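Local coordinates for succinoglycan biosynthesis protein (Bacillus cereus ATCC 14579, PDB 2QGM), which is of unknown molecular function but belongs to the erythromycin esterase family and probably takes part in succinoglycan biosynthesis, at residues L121-P132 with A147-Y155; I254-K265 with D288-F297. All coordinates share one frame; numbering follows the deposited sequence.

Contact 1 and contact 2 lie in series along the chain, both within its erythromycin esterase-like part, with their centres about 20 Å apart. Helix 115-127 is the piece they share. Its C-terminal end forms one side of contact 1, while Trp115, at its start, packs on Ala258, Ala262 and His289 of contact 2. The two contacts also touch directly: Asn122 ND2 comes within 3.6 Å of Trp255 CZ2, a packing contact, and the Asn122 amide is itself hydrogen-bonded to Gln166 and Phe167 on strand 166-171. Both are packing between helices; the centre of contact 1 lies about 18 Å, and that of contact 2 about 16 Å, from the centre of the chain.

Contact 1: L121-P132 with A147-Y155; sequences LNEYIQTGKGNP and AMIEWMKDY
In the connection from strand 108-111 to strand 166-171, two helices meet where Tyr124 and Ile125 press against Ile149 and Lys153. Their axes come within 7.6 Å, with N-to-C directions 47° apart, so the backbones nearly touch: Ile125 CA is 3.9 Å from Lys153 CA. Ile149 CG2 is the apolar centre, touching Tyr124 CD2 at 3.7 Å as well as Ile125 CG2 and the Pro132 ring, while its CD1 reaches Leu121 CD2. Ile125 CG2 also meets Met152 CB, after which the selenomethionine chain leads off toward Phe109.

Lys153 supplies the polar half. With CG anti to the backbone N the chain runs across the C-terminal end of helix 115-127, and a bend at chi3 (70°) brings the ammonium round to the phenol. On the way CD lies 3.6 Å from Tyr124 CZ and just as near Gly128 CA. NZ then donates to Tyr124 OH at 3.0 Å and to a water that in turn donates to Gly128 O, tying one cation to both a side chain and the chain just past the helix end. Gly128 leaves the helix with positive phi (82°), though its N still bonds Tyr124 O. The loop then curls back until Pro132 CG sits 3.3 Å above the centre of the Tyr124 ring, which thus has the loop over one face and Lys153 and Ile149 against it obliquely.

Leu121 and Ile125 also touch Phe167 on strand 166-171, the parallel neighbour of strand 108-111: this is a beta-alpha-beta crossover with two helices, at one edge of the mixed sheet.

Contact 2: I254-K265 with D288-F297; sequences IWAKATASAIEK and DHAMWAQETF
Trp292 reaches across from helix 276-297 to Ala258 and Ile254 on helix 253-269. Its CG stands anti to the backbone N (chi1 165°), which sends the indole out between the helices. Ala258 CB lies 3.3 Å above the plane of one face, nearer its edge than its centre, while Thr296 OG1 comes over the opposite face; that hydroxyl donates to Trp292 O. The indole NE1 gives its hydrogen to a water that donates to Ile254 O. Beside it the methyls Ile254 CG2 and Thr296 CG2 are squeezed to 3.5 Å, a tight fit for two carbons.

The far edge of Trp292 points CH2 at a face of Trp255, a T-shaped pair with planes at 70° and six-membered ring centroids 5.0 Å apart. Phe297 completes the aromatic cluster: its CZ is 3.4 Å from Trp255 CZ2, but the two rings, though roughly parallel, are displaced until little of one lies over the other.

These helices form an antiparallel pair (168°), the second of which leads into strand 301-304. Their axes here come no closer than 12.3 Å, so large side chains and water span the gap.

At the other end Lys265 and His289 run alongside each other, head to tail, Lys265 CD 3.5 Å from His289 NE2. A water lies in the plane of the imidazole, 2.8 Å from His289 NE2; it accepts from Lys265 NZ and donates to Ala258 O. With ND1 hydrogen-bonded to Leu170 O, the imidazole is held from both nitrogens, and Trp115 meets it ring to ring. Lys265 CE also passes CB of Asp288, a residue whose carboxylate forms a salt bridge with Arg331.

Contact 1: L121-P132 with A147-Y155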
loop_
_atom_site.group_PDB
_atom_site.type_symbol
_atom_site.label_atom_id
_atom_site.label_comp_id
_atom_site.label_asym_id
_atom_site.label_seq_id
_atom_site.Cartn_x
_atom_site.Cartn_y
_atom_site.Cartn_z
ATOM N N LEU A 121 -12.333 -7.316 -5.478
ATOM C CA LEU A 121 -12.613 -6.681 -4.190
ATOM C C LEU A 121 -13.490 -5.462 -4.426
ATOM O O LEU A 121 -14.367 -5.155 -3.612
ATOM C CB LEU A 121 -11.311 -6.279 -3.491
ATOM C CG LEU A 121 -10.649 -7.465 -2.781
ATOM C CD1 LEU A 121 -9.172 -7.186 -2.532
ATOM C CD2 LEU A 121 -11.387 -7.743 -1.484
ATOM N N ASN A 122 -13.271 -4.772 -5.541
ATOM C CA ASN A 122 -14.085 -3.600 -5.819
ATOM C C ASN A 122 -15.505 -4.064 -6.098
ATOM O O ASN A 122 -16.460 -3.455 -5.634
ATOM C CB ASN A 122 -13.543 -2.791 -7.002
ATOM C CG ASN A 122 -14.087 -1.372 -7.024
ATOM O OD1 ASN A 122 -14.430 -0.815 -5.978
ATOM N ND2 ASN A 122 -14.155 -0.773 -8.209
ATOM N N GLU A 123 -15.651 -5.161 -6.835
ATOM C CA GLU A 123 -16.986 -5.674 -7.123
ATOM C C GLU A 123 -17.655 -6.051 -5.807
ATOM O O GLU A 123 -18.853 -5.830 -5.627
ATOM C CB GLU A 123 -16.910 -6.899 -8.038
ATOM C CG GLU A 123 -18.272 -7.398 -8.493
ATOM C CD GLU A 123 -18.177 -8.566 -9.456
ATOM O OE1 GLU A 123 -17.330 -8.508 -10.372
ATOM O OE2 GLU A 123 -18.945 -9.543 -9.297
ATOM N N TYR A 124 -16.878 -6.612 -4.883
ATOM C CA TYR A 124 -17.412 -6.991 -3.579
ATOM C C TYR A 124 -17.947 -5.785 -2.809
ATOM O O TYR A 124 -19.061 -5.826 -2.268
ATOM C CB TYR A 124 -16.347 -7.663 -2.710
ATOM C CG TYR A 124 -16.903 -8.060 -1.358
ATOM C CD1 TYR A 124 -17.749 -9.152 -1.234
ATOM C CD2 TYR A 124 -16.660 -7.287 -0.222
ATOM C CE1 TYR A 124 -18.345 -9.472 -0.022
ATOM C CE2 TYR A 124 -17.260 -7.595 1.003
ATOM C CZ TYR A 124 -18.103 -8.697 1.092
ATOM O OH TYR A 124 -18.708 -9.042 2.283
ATOM N N ILE A 125 -17.151 -4.720 -2.735
ATOM C CA ILE A 125 -17.589 -3.543 -1.990
ATOM C C ILE A 125 -18.653 -2.711 -2.713
ATOM O O ILE A 125 -19.229 -1.809 -2.115
ATOM C CB ILE A 125 -16.386 -2.634 -1.575
ATOM C CG1 ILE A 125 -15.731 -1.988 -2.793
ATOM C CG2 ILE A 125 -15.362 -3.458 -0.805
ATOM C CD1 ILE A 125 -14.844 -0.805 -2.411
ATOM N N GLN A 126 -18.921 -3.015 -3.981
ATOM C CA GLN A 126 -19.954 -2.288 -4.725
ATOM C C GLN A 126 -21.278 -3.059 -4.711
ATOM O O GLN A 126 -22.341 -2.463 -4.574
ATOM C CB GLN A 126 -19.555 -2.070 -6.191
ATOM C CG GLN A 126 -18.219 -1.396 -6.401
ATOM C CD GLN A 126 -18.161 0.028 -5.888
ATOM O OE1 GLN A 126 -17.076 0.557 -5.650
ATOM N NE2 GLN A 126 -19.320 0.664 -5.730
ATOM N N THR A 127 -21.203 -4.385 -4.831
ATOM C CA THR A 127 -22.403 -5.213 -4.894
ATOM C C THR A 127 -22.557 -6.292 -3.825
ATOM O O THR A 127 -23.640 -6.860 -3.672
ATOM C CB THR A 127 -22.505 -5.895 -6.267
ATOM O OG1 THR A 127 -21.403 -6.793 -6.442
ATOM C CG2 THR A 127 -22.474 -4.852 -7.373
ATOM N N GLY A 128 -21.484 -6.589 -3.100
ATOM C CA GLY A 128 -21.554 -7.613 -2.069
ATOM C C GLY A 128 -21.414 -9.018 -2.631
ATOM O O GLY A 128 -21.715 -9.998 -1.953
ATOM N N LYS A 129 -20.961 -9.115 -3.877
ATOM C CA LYS A 129 -20.769 -10.407 -4.536
ATOM C C LYS A 129 -19.331 -10.888 -4.347
ATOM O O LYS A 129 -18.384 -10.118 -4.515
ATOM C CB LYS A 129 -21.084 -10.289 -6.035
ATOM C CG LYS A 129 -20.940 -11.585 -6.836
ATOM C CD LYS A 129 -21.465 -11.415 -8.265
ATOM C CE LYS A 129 -21.498 -12.733 -9.040
ATOM N NZ LYS A 129 -20.142 -13.310 -9.295
ATOM N N GLY A 130 -19.176 -12.158 -3.979
ATOM C CA GLY A 130 -17.846 -12.718 -3.779
ATOM C C GLY A 130 -17.434 -12.915 -2.335
ATOM O O GLY A 130 -18.137 -12.506 -1.411
ATOM N N ASN A 131 -16.281 -13.550 -2.150
ATOM C CA ASN A 131 -15.719 -13.823 -0.832
ATOM C C ASN A 131 -14.363 -13.133 -0.774
ATOM O O ASN A 131 -13.391 -13.616 -1.364
ATOM C CB ASN A 131 -15.519 -15.328 -0.652
ATOM C CG ASN A 131 -16.772 -16.123 -0.949
ATOM O OD1 ASN A 131 -16.732 -17.350 -1.079
ATOM N ND2 ASN A 131 -17.899 -15.427 -1.053
ATOM N N PRO A 132 -14.275 -12.001 -0.060
ATOM C CA PRO A 132 -13.015 -11.265 0.049
ATOM C C PRO A 132 -11.827 -12.150 0.412
ATOM O O PRO A 132 -10.722 -11.946 -0.086
ATOM C CB PRO A 132 -13.319 -10.219 1.121
ATOM C CG PRO A 132 -14.779 -9.969 0.939
ATOM C CD PRO A 132 -15.323 -11.369 0.762
ATOM N N ALA A 147 -12.423 -7.332 8.022
ATOM C CA ALA A 147 -13.395 -6.519 8.744
ATOM C C ALA A 147 -13.488 -5.148 8.082
ATOM O O ALA A 147 -14.568 -4.570 8.002
ATOM C CB ALA A 147 -12.984 -6.367 10.203
HETATM N N MSE A 148 -12.360 -4.636 7.596
HETATM C CA MSE A 148 -12.349 -3.334 6.931
HETATM C C MSE A 148 -13.060 -3.425 5.590
HETATM O O MSE A 148 -13.850 -2.554 5.250
HETATM C CB MSE A 148 -10.915 -2.837 6.729
HETATM C CG MSE A 148 -10.785 -1.567 5.888
HETATM SE SE MSE A 148 -8.941 -1.080 5.672
HETATM C CE MSE A 148 -8.345 -2.552 4.577
ATOM N N ILE A 149 -12.790 -4.488 4.838
ATOM C CA ILE A 149 -13.420 -4.659 3.545
ATOM C C ILE A 149 -14.940 -4.723 3.705
ATOM O O ILE A 149 -15.681 -4.186 2.884
ATOM C CB ILE A 149 -12.890 -5.927 2.852
ATOM C CG1 ILE A 149 -11.388 -5.773 2.614
ATOM C CG2 ILE A 149 -13.646 -6.179 1.549
ATOM C CD1 ILE A 149 -10.706 -6.986 2.029
ATOM N N GLU A 150 -15.403 -5.360 4.773
ATOM C CA GLU A 150 -16.836 -5.445 5.012
ATOM C C GLU A 150 -17.409 -4.061 5.312
ATOM O O GLU A 150 -18.490 -3.718 4.840
ATOM C CB GLU A 150 -17.125 -6.411 6.157
ATOM C CG GLU A 150 -16.754 -7.840 5.801
ATOM C CD GLU A 150 -16.957 -8.788 6.953
ATOM O OE1 GLU A 150 -16.516 -8.450 8.072
ATOM O OE2 GLU A 150 -17.546 -9.869 6.743
ATOM N N TRP A 151 -16.678 -3.263 6.084
ATOM C CA TRP A 151 -17.135 -1.911 6.382
ATOM C C TRP A 151 -17.263 -1.107 5.089
ATOM O O TRP A 151 -18.208 -0.340 4.900
ATOM C CB TRP A 151 -16.162 -1.188 7.313
ATOM C CG TRP A 151 -16.461 0.273 7.373
ATOM C CD1 TRP A 151 -17.517 0.863 7.996
ATOM C CD2 TRP A 151 -15.777 1.317 6.663
ATOM N NE1 TRP A 151 -17.544 2.208 7.714
ATOM C CE2 TRP A 151 -16.487 2.512 6.898
ATOM C CE3 TRP A 151 -14.637 1.355 5.849
ATOM C CZ2 TRP A 151 -16.097 3.736 6.343
ATOM C CZ3 TRP A 151 -14.250 2.576 5.297
ATOM C CH2 TRP A 151 -14.982 3.746 5.549
HETATM N N MSE A 152 -16.296 -1.271 4.195
HETATM C CA MSE A 152 -16.322 -0.552 2.922
HETATM C C MSE A 152 -17.599 -0.902 2.150
HETATM O O MSE A 152 -18.247 -0.030 1.560
HETATM C CB MSE A 152 -15.085 -0.908 2.089
HETATM C CG MSE A 152 -13.775 -0.447 2.709
HETATM SE SE MSE A 152 -12.261 -0.795 1.577
HETATM C CE MSE A 152 -10.984 0.344 2.493
ATOM N N LYS A 153 -17.962 -2.184 2.164
ATOM C CA LYS A 153 -19.173 -2.636 1.486
ATOM C C LYS A 153 -20.377 -1.962 2.166
ATOM O O LYS A 153 -21.279 -1.464 1.490
ATOM C CB LYS A 153 -19.295 -4.160 1.588
ATOM C CG LYS A 153 -20.487 -4.736 0.845
ATOM C CD LYS A 153 -20.694 -6.218 1.152
ATOM C CE LYS A 153 -21.179 -6.432 2.577
ATOM N NZ LYS A 153 -21.391 -7.879 2.888
ATOM N N ASP A 154 -20.375 -1.928 3.498
ATOM C CA ASP A 154 -21.476 -1.297 4.241
ATOM C C ASP A 154 -21.584 0.188 3.900
ATOM O O ASP A 154 -22.681 0.693 3.676
ATOM C CB ASP A 154 -21.292 -1.433 5.759
ATOM C CG ASP A 154 -21.386 -2.867 6.244
ATOM O OD1 ASP A 154 -21.987 -3.710 5.541
ATOM O OD2 ASP A 154 -20.865 -3.146 7.347
ATOM N N TYR A 155 -20.447 0.880 3.868
ATOM C CA TYR A 155 -20.431 2.307 3.556
ATOM C C TYR A 155 -21.053 2.528 2.172
ATOM O O TYR A 155 -21.925 3.380 2.001
ATOM C CB TYR A 155 -18.990 2.854 3.590
ATOM C CG TYR A 155 -18.887 4.355 3.331
ATOM C CD1 TYR A 155 -19.012 5.283 4.369
ATOM C CD2 TYR A 155 -18.726 4.846 2.035
ATOM C CE1 TYR A 155 -18.988 6.662 4.113
ATOM C CE2 TYR A 155 -18.698 6.222 1.772
ATOM C CZ TYR A 155 -18.830 7.121 2.813
ATOM O OH TYR A 155 -18.814 8.472 2.547
HETATM O O HOH W 1 -21.841 -1.979 -1.193
HETATM O O HOH W 2 -21.449 -9.570 0.709
#

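Contact 2: I254-K265 with D288-F297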
loop_
_atom_site.group_PDB
_atom_site.type_symbol
_atom_site.label_atom_id
_atom_site.label_comp_id
_atom_site.label_asym_id
_atom_site.label_seq_id
_atom_site.Cartn_x
_atom_site.Cartn_y
_atom_site.Cartn_z
ATOM N N ILE A 254 -13.758 2.534 -18.762
ATOM C CA ILE A 254 -12.671 3.001 -17.901
ATOM C C ILE A 254 -11.856 1.843 -17.342
ATOM O O ILE A 254 -10.629 1.836 -17.436
ATOM C CB ILE A 254 -13.198 3.811 -16.703
ATOM C CG1 ILE A 254 -13.942 5.057 -17.201
ATOM C CG2 ILE A 254 -12.039 4.223 -15.804
ATOM C CD1 ILE A 254 -13.063 6.019 -17.963
ATOM N N TRP A 255 -12.534 0.860 -16.760
ATOM C CA TRP A 255 -11.824 -0.266 -16.173
ATOM C C TRP A 255 -11.220 -1.209 -17.203
ATOM O O TRP A 255 -10.215 -1.854 -16.930
ATOM C CB TRP A 255 -12.733 -1.036 -15.211
ATOM C CG TRP A 255 -12.955 -0.323 -13.911
ATOM C CD1 TRP A 255 -14.077 0.364 -13.531
ATOM C CD2 TRP A 255 -12.020 -0.190 -12.826
ATOM N NE1 TRP A 255 -13.893 0.915 -12.282
ATOM C CE2 TRP A 255 -12.643 0.588 -11.827
ATOM C CE3 TRP A 255 -10.719 -0.658 -12.603
ATOM C CZ2 TRP A 255 -12.011 0.915 -10.623
ATOM C CZ3 TRP A 255 -10.080 -0.332 -11.403
ATOM C CH2 TRP A 255 -10.733 0.448 -10.426
ATOM N N ALA A 256 -11.822 -1.294 -18.385
ATOM C CA ALA A 256 -11.279 -2.158 -19.432
ATOM C C ALA A 256 -9.969 -1.550 -19.930
ATOM O O ALA A 256 -8.964 -2.252 -20.086
ATOM C CB ALA A 256 -12.270 -2.289 -20.579
ATOM N N LYS A 257 -9.982 -0.244 -20.186
ATOM C CA LYS A 257 -8.783 0.448 -20.645
ATOM C C LYS A 257 -7.676 0.331 -19.595
ATOM O O LYS A 257 -6.520 0.042 -19.917
ATOM C CB LYS A 257 -9.086 1.931 -20.898
ATOM C CG LYS A 257 -7.855 2.776 -21.228
ATOM C CD LYS A 257 -8.217 4.254 -21.438
ATOM C CE LYS A 257 -6.986 5.056 -21.860
ATOM N NZ LYS A 257 -7.284 6.496 -22.133
ATOM N N ALA A 258 -8.039 0.545 -18.334
ATOM C CA ALA A 258 -7.079 0.485 -17.233
ATOM C C ALA A 258 -6.463 -0.896 -17.094
ATOM O O ALA A 258 -5.267 -1.021 -16.832
ATOM C CB ALA A 258 -7.753 0.884 -15.926
ATOM N N THR A 259 -7.286 -1.928 -17.257
ATOM C CA THR A 259 -6.808 -3.299 -17.164
ATOM C C THR A 259 -5.866 -3.609 -18.325
ATOM O O THR A 259 -4.827 -4.239 -18.133
ATOM C CB THR A 259 -7.980 -4.289 -17.174
ATOM O OG1 THR A 259 -8.857 -3.984 -16.083
ATOM C CG2 THR A 259 -7.474 -5.718 -17.025
ATOM N N ALA A 260 -6.224 -3.178 -19.530
ATOM C CA ALA A 260 -5.360 -3.426 -20.687
ATOM C C ALA A 260 -4.000 -2.775 -20.438
ATOM O O ALA A 260 -2.955 -3.313 -20.823
ATOM C CB ALA A 260 -5.985 -2.861 -21.954
ATOM N N SER A 261 -4.023 -1.614 -19.792
ATOM C CA SER A 261 -2.796 -0.909 -19.462
ATOM C C SER A 261 -2.019 -1.662 -18.384
ATOM O O SER A 261 -0.793 -1.659 -18.394
ATOM C CB SER A 261 -3.103 0.524 -18.987
ATOM O OG SER A 261 -3.377 1.386 -20.076
ATOM N N ALA A 262 -2.724 -2.306 -17.454
ATOM C CA ALA A 262 -2.049 -3.053 -16.395
ATOM C C ALA A 262 -1.348 -4.268 -16.996
ATOM O O ALA A 262 -0.283 -4.685 -16.538
ATOM C CB ALA A 262 -3.054 -3.487 -15.334
ATOM N N ILE A 263 -1.954 -4.828 -18.031
ATOM C CA ILE A 263 -1.380 -5.976 -18.707
ATOM C C ILE A 263 -0.120 -5.526 -19.456
ATOM O O ILE A 263 0.890 -6.232 -19.462
ATOM C CB ILE A 263 -2.415 -6.601 -19.656
ATOM C CG1 ILE A 263 -3.530 -7.236 -18.812
ATOM C CG2 ILE A 263 -1.753 -7.629 -20.569
ATOM C CD1 ILE A 263 -4.769 -7.656 -19.579
ATOM N N GLU A 264 -0.171 -4.344 -20.069
ATOM C CA GLU A 264 1.001 -3.823 -20.771
ATOM C C GLU A 264 2.106 -3.579 -19.745
ATOM O O GLU A 264 3.257 -3.962 -19.955
ATOM C CB GLU A 264 0.686 -2.507 -21.486
ATOM C CG GLU A 264 1.866 -1.961 -22.291
ATOM C CD GLU A 264 1.590 -0.595 -22.894
ATOM O OE1 GLU A 264 0.468 -0.391 -23.392
ATOM O OE2 GLU A 264 2.493 0.267 -22.882
ATOM N N LYS A 265 1.755 -2.941 -18.629
ATOM C CA LYS A 265 2.727 -2.666 -17.573
ATOM C C LYS A 265 3.412 -3.948 -17.109
ATOM O O LYS A 265 4.627 -3.990 -16.961
ATOM C CB LYS A 265 2.043 -1.998 -16.367
ATOM C CG LYS A 265 1.574 -0.570 -16.605
ATOM C CD LYS A 265 0.975 0.018 -15.330
ATOM C CE LYS A 265 0.554 1.473 -15.502
ATOM N NZ LYS A 265 -0.515 1.651 -16.512
ATOM N N ASP A 288 1.894 4.942 -10.611
ATOM C CA ASP A 288 1.025 5.261 -11.738
ATOM C C ASP A 288 -0.410 4.854 -11.428
ATOM O O ASP A 288 -1.345 5.614 -11.663
ATOM C CB ASP A 288 1.478 4.530 -13.007
ATOM C CG ASP A 288 2.781 5.067 -13.570
ATOM O OD1 ASP A 288 3.181 6.204 -13.224
ATOM O OD2 ASP A 288 3.397 4.339 -14.372
ATOM N N HIS A 289 -0.586 3.650 -10.902
ATOM C CA HIS A 289 -1.931 3.193 -10.588
ATOM C C HIS A 289 -2.610 4.061 -9.534
ATOM O O HIS A 289 -3.798 4.362 -9.652
ATOM C CB HIS A 289 -1.904 1.729 -10.154
ATOM C CG HIS A 289 -1.809 0.774 -11.305
ATOM N ND1 HIS A 289 -1.337 -0.515 -11.169
ATOM C CD2 HIS A 289 -2.140 0.916 -12.610
ATOM C CE1 HIS A 289 -1.383 -1.124 -12.340
ATOM N NE2 HIS A 289 -1.866 -0.279 -13.232
ATOM N N ALA A 290 -1.860 4.481 -8.522
ATOM C CA ALA A 290 -2.431 5.328 -7.477
ATOM C C ALA A 290 -2.921 6.654 -8.064
ATOM O O ALA A 290 -4.015 7.126 -7.738
ATOM C CB ALA A 290 -1.402 5.583 -6.405
HETATM N N MSE A 291 -2.103 7.250 -8.929
HETATM C CA MSE A 291 -2.456 8.509 -9.568
HETATM C C MSE A 291 -3.552 8.318 -10.601
HETATM O O MSE A 291 -4.359 9.214 -10.820
HETATM C CB MSE A 291 -1.207 9.148 -10.181
HETATM C CG MSE A 291 -0.291 9.677 -9.081
HETATM SE SE MSE A 291 1.329 10.560 -9.655
HETATM C CE MSE A 291 0.541 12.037 -10.631
ATOM N N TRP A 292 -3.596 7.150 -11.233
ATOM C CA TRP A 292 -4.646 6.898 -12.206
ATOM C C TRP A 292 -5.994 6.925 -11.476
ATOM O O TRP A 292 -6.982 7.437 -11.987
ATOM C CB TRP A 292 -4.462 5.534 -12.877
ATOM C CG TRP A 292 -5.694 5.080 -13.598
ATOM C CD1 TRP A 292 -6.094 5.436 -14.854
ATOM C CD2 TRP A 292 -6.716 4.229 -13.074
ATOM N NE1 TRP A 292 -7.307 4.857 -15.145
ATOM C CE2 TRP A 292 -7.715 4.109 -14.063
ATOM C CE3 TRP A 292 -6.891 3.553 -11.857
ATOM C CZ2 TRP A 292 -8.875 3.346 -13.878
ATOM C CZ3 TRP A 292 -8.041 2.793 -11.670
ATOM C CH2 TRP A 292 -9.018 2.697 -12.678
ATOM N N ALA A 293 -6.021 6.373 -10.269
ATOM C CA ALA A 293 -7.246 6.330 -9.499
ATOM C C ALA A 293 -7.737 7.735 -9.162
ATOM O O ALA A 293 -8.932 8.030 -9.268
ATOM C CB ALA A 293 -7.034 5.536 -8.220
ATOM N N GLN A 294 -6.811 8.595 -8.753
ATOM C CA GLN A 294 -7.152 9.962 -8.382
ATOM C C GLN A 294 -7.662 10.762 -9.574
ATOM O O GLN A 294 -8.690 11.427 -9.491
ATOM C CB GLN A 294 -5.930 10.668 -7.798
ATOM C CG GLN A 294 -6.159 12.126 -7.438
ATOM C CD GLN A 294 -7.257 12.318 -6.408
ATOM O OE1 GLN A 294 -7.421 11.511 -5.491
ATOM N NE2 GLN A 294 -8.011 13.399 -6.551
ATOM N N GLU A 295 -6.948 10.687 -10.690
ATOM C CA GLU A 295 -7.347 11.447 -11.865
ATOM C C GLU A 295 -8.616 10.936 -12.532
ATOM O O GLU A 295 -9.311 11.690 -13.207
ATOM C CB GLU A 295 -6.215 11.485 -12.894
ATOM C CG GLU A 295 -5.796 10.141 -13.436
ATOM C CD GLU A 295 -4.733 10.252 -14.521
ATOM O OE1 GLU A 295 -5.068 10.689 -15.645
ATOM O OE2 GLU A 295 -3.564 9.916 -14.241
ATOM N N THR A 296 -8.930 9.663 -12.327
ATOM C CA THR A 296 -10.114 9.078 -12.942
ATOM C C THR A 296 -11.386 9.237 -12.126
ATOM O O THR A 296 -12.438 9.582 -12.664
ATOM C CB THR A 296 -9.899 7.580 -13.216
ATOM O OG1 THR A 296 -8.729 7.412 -14.026
ATOM C CG2 THR A 296 -11.104 6.996 -13.948
ATOM N N PHE A 297 -11.284 9.010 -10.824
ATOM C CA PHE A 297 -12.455 9.070 -9.956
ATOM C C PHE A 297 -12.577 10.332 -9.104
ATOM O O PHE A 297 -13.636 10.605 -8.547
ATOM C CB PHE A 297 -12.462 7.826 -9.073
ATOM C CG PHE A 297 -12.513 6.543 -9.860
ATOM C CD1 PHE A 297 -13.636 6.231 -10.628
ATOM C CD2 PHE A 297 -11.431 5.661 -9.861
ATOM C CE1 PHE A 297 -13.683 5.062 -11.386
ATOM C CE2 PHE A 297 -11.468 4.486 -10.618
ATOM C CZ PHE A 297 -12.596 4.183 -11.385
HETATM O O HOH W 3 -8.910 4.151 -17.722
HETATM O O HOH W 4 -3.151 0.424 -15.615
#